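PDB 4XSU: Alr3699 protein from Nostoc sp., which belongs to the GT-B clan of glycosyltransferase-like proteins, with two Rossmann-like domains facing each other across a cleft. Local coordinates for residues B[124-129]-B[152-157]. Residues are numbered along the deposited sequence; the frame is centred on the assembly and turned at random.
Sequences YHLHDI and SLVIAN. With GLC (alpha-D-glucopyranose), chain J.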
ATOM      1  N   TYR B 124     -16.033  -8.567   3.943  1.00 37.24           N
ATOM      2  CA  TYR B 124     -15.313  -8.328   5.184  1.00 41.55           C
ATOM      3  C   TYR B 124     -15.932  -9.102   6.394  1.00 44.76           C
ATOM      4  O   TYR B 124     -17.015  -8.769   6.887  1.00 44.52           O
ATOM      5  CB  TYR B 124     -15.334  -6.835   5.496  1.00 38.11           C
ATOM      6  CG  TYR B 124     -14.554  -6.395   6.734  1.00 36.11           C
ATOM      7  CD1 TYR B 124     -13.450  -7.102   7.206  1.00 35.60           C
ATOM      8  CD2 TYR B 124     -14.896  -5.231   7.386  1.00 34.82           C
ATOM      9  CE1 TYR B 124     -12.735  -6.647   8.320  1.00 33.38           C
ATOM     10  CE2 TYR B 124     -14.186  -4.775   8.486  1.00 34.25           C
ATOM     11  CZ  TYR B 124     -13.115  -5.483   8.945  1.00 33.12           C
ATOM     12  OH  TYR B 124     -12.454  -4.990  10.059  1.00 39.18           O
ATOM     13  N   HIS B 125     -15.216 -10.090   6.907  1.00 47.59           N
ATOM     14  CA  HIS B 125     -15.633 -10.736   8.145  1.00 43.52           C
ATOM     15  C   HIS B 125     -15.021 -10.011   9.288  1.00 41.34           C
ATOM     16  O   HIS B 125     -13.810 -10.080   9.471  1.00 38.59           O
ATOM     17  CB  HIS B 125     -15.217 -12.193   8.193  1.00 46.49           C
ATOM     18  CG  HIS B 125     -16.102 -13.013   9.076  1.00 49.05           C
ATOM     19  ND1 HIS B 125     -16.724 -14.169   8.650  1.00 46.09           N
ATOM     20  CD2 HIS B 125     -16.515 -12.808  10.354  1.00 47.16           C
ATOM     21  CE1 HIS B 125     -17.459 -14.651   9.638  1.00 44.91           C
ATOM     22  NE2 HIS B 125     -17.349 -13.846  10.681  1.00 42.01           N
ATOM     23  N   LEU B 126     -15.854  -9.331  10.063  1.00 38.68           N
ATOM     24  CA  LEU B 126     -15.395  -8.482  11.159  1.00 42.62           C
ATOM     25  C   LEU B 126     -15.375  -9.262  12.502  1.00 46.93           C
ATOM     26  O   LEU B 126     -16.416  -9.722  12.951  1.00 48.87           O
ATOM     27  CB  LEU B 126     -16.334  -7.291  11.262  1.00 41.30           C
ATOM     28  CG  LEU B 126     -16.083  -6.290  12.367  1.00 44.83           C
ATOM     29  CD1 LEU B 126     -14.730  -5.630  12.207  1.00 44.10           C
ATOM     30  CD2 LEU B 126     -17.186  -5.239  12.385  1.00 44.32           C
ATOM     31  N   HIS B 127     -14.202  -9.426  13.117  1.00 42.78           N
ATOM     32  CA  HIS B 127     -14.066 -10.136  14.397  1.00 39.38           C
ATOM     33  C   HIS B 127     -13.646  -9.167  15.475  1.00 41.34           C
ATOM     34  O   HIS B 127     -13.323  -9.579  16.574  1.00 41.58           O
ATOM     35  CB  HIS B 127     -13.017 -11.253  14.313  1.00 37.69           C
ATOM     36  CG  HIS B 127     -13.343 -12.333  13.334  1.00 36.20           C
ATOM     37  ND1 HIS B 127     -14.326 -13.277  13.556  1.00 42.11           N
ATOM     38  CD2 HIS B 127     -12.801 -12.633  12.131  1.00 40.51           C
ATOM     39  CE1 HIS B 127     -14.374 -14.113  12.530  1.00 43.36           C
ATOM     40  NE2 HIS B 127     -13.454 -13.744  11.651  1.00 43.24           N
ATOM     41  N   ASP B 128     -13.643  -7.867  15.183  1.00 43.17           N
ATOM     42  CA  ASP B 128     -13.163  -6.888  16.143  1.00 39.48           C
ATOM     43  C   ASP B 128     -14.282  -5.917  16.496  1.00 40.56           C
ATOM     44  O   ASP B 128     -15.291  -5.791  15.779  1.00 39.74           O
ATOM     45  CB  ASP B 128     -11.964  -6.090  15.575  1.00 46.24           C
ATOM     46  CG  ASP B 128     -10.829  -6.972  15.020  1.00 49.98           C
ATOM     47  OD1 ASP B 128     -10.444  -7.962  15.669  1.00 54.98           O
ATOM     48  OD2 ASP B 128     -10.293  -6.643  13.929  1.00 54.43           O
ATOM     49  N   ILE B 129     -14.088  -5.236  17.611  1.00 37.34           N
ATOM     50  CA  ILE B 129     -14.925  -4.168  18.018  1.00 40.35           C
ATOM     51  C   ILE B 129     -14.090  -2.937  17.701  1.00 45.27           C
ATOM     52  O   ILE B 129     -13.047  -2.698  18.340  1.00 39.41           O
ATOM     53  CB  ILE B 129     -15.258  -4.218  19.537  1.00 42.47           C
ATOM     54  CG1 ILE B 129     -16.396  -5.219  19.824  1.00 49.75           C
ATOM     55  CG2 ILE B 129     -15.650  -2.847  20.077  1.00 41.76           C
ATOM     56  CD1 ILE B 129     -16.776  -5.349  21.309  1.00 47.59           C
ATOM     57  N   SER B 152     -18.807  -5.696  -0.475  1.00 44.37           N
ATOM     58  CA  SER B 152     -20.217  -6.045  -0.721  1.00 49.47           C
ATOM     59  C   SER B 152     -20.977  -6.337   0.586  1.00 52.99           C
ATOM     60  O   SER B 152     -22.182  -6.098   0.674  1.00 59.28           O
ATOM     61  CB  SER B 152     -20.349  -7.245  -1.653  1.00 48.63           C
ATOM     62  OG  SER B 152     -19.835  -6.944  -2.941  1.00 45.91           O
ATOM     63  N   LEU B 153     -20.260  -6.813   1.604  1.00 55.56           N
ATOM     64  CA  LEU B 153     -20.875  -7.301   2.835  1.00 53.86           C
ATOM     65  C   LEU B 153     -19.895  -7.326   3.977  1.00 46.59           C
ATOM     66  O   LEU B 153     -18.740  -7.699   3.804  1.00 46.96           O
ATOM     67  CB  LEU B 153     -21.360  -8.725   2.614  1.00 58.99           C
ATOM     68  CG  LEU B 153     -21.956  -9.455   3.818  1.00 64.40           C
ATOM     69  CD1 LEU B 153     -23.271  -8.825   4.279  1.00 65.00           C
ATOM     70  CD2 LEU B 153     -22.153 -10.911   3.446  1.00 64.33           C
ATOM     71  N   VAL B 154     -20.378  -6.943   5.146  1.00 45.82           N
ATOM     72  CA  VAL B 154     -19.625  -7.002   6.382  1.00 45.66           C
ATOM     73  C   VAL B 154     -20.336  -7.989   7.343  1.00 48.25           C
ATOM     74  O   VAL B 154     -21.301  -7.625   8.008  1.00 43.19           O
ATOM     75  CB  VAL B 154     -19.573  -5.618   7.033  1.00 47.19           C
ATOM     76  CG1 VAL B 154     -18.812  -5.675   8.349  1.00 49.06           C
ATOM     77  CG2 VAL B 154     -18.936  -4.614   6.100  1.00 50.21           C
ATOM     78  N   ILE B 155     -19.873  -9.235   7.392  1.00 48.74           N
ATOM     79  CA  ILE B 155     -20.290 -10.200   8.415  1.00 43.00           C
ATOM     80  C   ILE B 155     -19.691  -9.861   9.767  1.00 41.57           C
ATOM     81  O   ILE B 155     -18.492  -9.838   9.908  1.00 46.30           O
ATOM     82  CB  ILE B 155     -19.872 -11.596   8.002  1.00 44.45           C
ATOM     83  CG1 ILE B 155     -20.739 -12.039   6.821  1.00 42.53           C
ATOM     84  CG2 ILE B 155     -20.104 -12.556   9.143  1.00 52.79           C
ATOM     85  CD1 ILE B 155     -20.180 -13.169   6.013  1.00 42.73           C
ATOM     86  N   ALA B 156     -20.529  -9.537  10.751  1.00 44.02           N
ATOM     87  CA  ALA B 156     -20.080  -9.230  12.118  1.00 43.01           C
ATOM     88  C   ALA B 156     -20.261 -10.427  13.066  1.00 48.98           C
ATOM     89  O   ALA B 156     -21.262 -11.150  12.990  1.00 47.55           O
ATOM     90  CB  ALA B 156     -20.830  -8.052  12.664  1.00 44.86           C
ATOM     91  N   ASN B 157     -19.305 -10.620  13.978  1.00 48.87           N
ATOM     92  CA  ASN B 157     -19.292 -11.835  14.779  1.00 49.88           C
ATOM     93  C   ASN B 157     -20.239 -11.670  15.946  1.00 53.89           C
ATOM     94  O   ASN B 157     -20.511 -12.620  16.636  1.00 46.77           O
ATOM     95  CB  ASN B 157     -17.897 -12.212  15.245  1.00 45.45           C
ATOM     96  CG  ASN B 157     -17.262 -11.161  16.120  1.00 46.81           C
ATOM     97  OD1 ASN B 157     -17.732 -10.029  16.201  1.00 49.20           O
ATOM     98  ND2 ASN B 157     -16.163 -11.529  16.777  1.00 47.69           N
TER
HETATM   99  C1  GLC J 401     -12.155 -12.361  17.326  1.00 51.66           C
HETATM  100  C2  GLC J 401     -12.667 -11.574  18.534  1.00 52.83           C
HETATM  101  C3  GLC J 401     -13.345 -12.440  19.597  1.00 52.69           C
HETATM  102  C4  GLC J 401     -14.128 -13.597  18.976  1.00 50.86           C
HETATM  103  C5  GLC J 401     -13.377 -14.318  17.851  1.00 51.14           C
HETATM  104  C6  GLC J 401     -14.186 -14.281  16.558  1.00 50.87           C
HETATM  105  O1  GLC J 401     -10.851 -11.884  16.969  1.00 65.29           O
HETATM  106  O2  GLC J 401     -11.571 -10.871  19.133  1.00 47.98           O
HETATM  107  O3  GLC J 401     -14.231 -11.630  20.376  1.00 44.98           O
HETATM  108  O4  GLC J 401     -14.456 -14.543  20.000  1.00 61.73           O
HETATM  109  O5  GLC J 401     -12.084 -13.760  17.607  1.00 55.70           O
HETATM  110  O6  GLC J 401     -15.266 -15.218  16.644  1.00 45.22           O
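His125 and Ile155 meet on one face of the parallel sheet in the N-terminal Rossmann-like domain of this GT-B protein, where strands 122-126 and 151-156 run side by side, joined through helix 137-150 as a beta-alpha-beta unit. CG2 of Ile155 sits over one face of the His125 imidazole, displaced toward its NE2-CE1 rim, in a CH-pi contact 3.5 Å from the ring centroid. With CG2 anti to the backbone N of Ile155, this methyl lies toward the ring. ND1 of the same ring is hydrogen-bonded to Tyr101 OH, which helps to fix the imidazole's rotation, and Ile28 of helix 20-29 packs against the histidine.

The other face carries Tyr124, Leu126, Val154 and Ala156. Tyr124 and Val154 point the same way, side by side, with CD2 of the phenol ring 4.1 Å from CG1 of Val154. That methyl also comes within 4.2 Å of Leu126 CB, which itself lies above one face of the Tyr124 ring. Phe165 of helix 159-167 covers Leu126 and Val154.

Between the two faces the backbones are joined by hydrogen bonds from Tyr124 N to Leu153 O (2.8 Å) and from Leu126 N to Ile155 O (2.7 Å). Asn157 N makes a weak hydrogen bond to Leu126 O at 3.2 Å. Beyond it the strands give way to loops at the interdomain cleft, where alpha-D-glucopyranose is bound. CG of Asn157 lies between its backbone N and carbonyl carbon (chi1 61°), which sets the amide beside Leu126 O and the CA of His127; OD1 is hydrogen-bonded to Ser161 OG, while His127 NE2 is hydrogen-bonded to Asn103 OD1. The amide's other end faces the sugar, ND2 of Asn157 lying 3.4 Å from C6 of the glucopyranose.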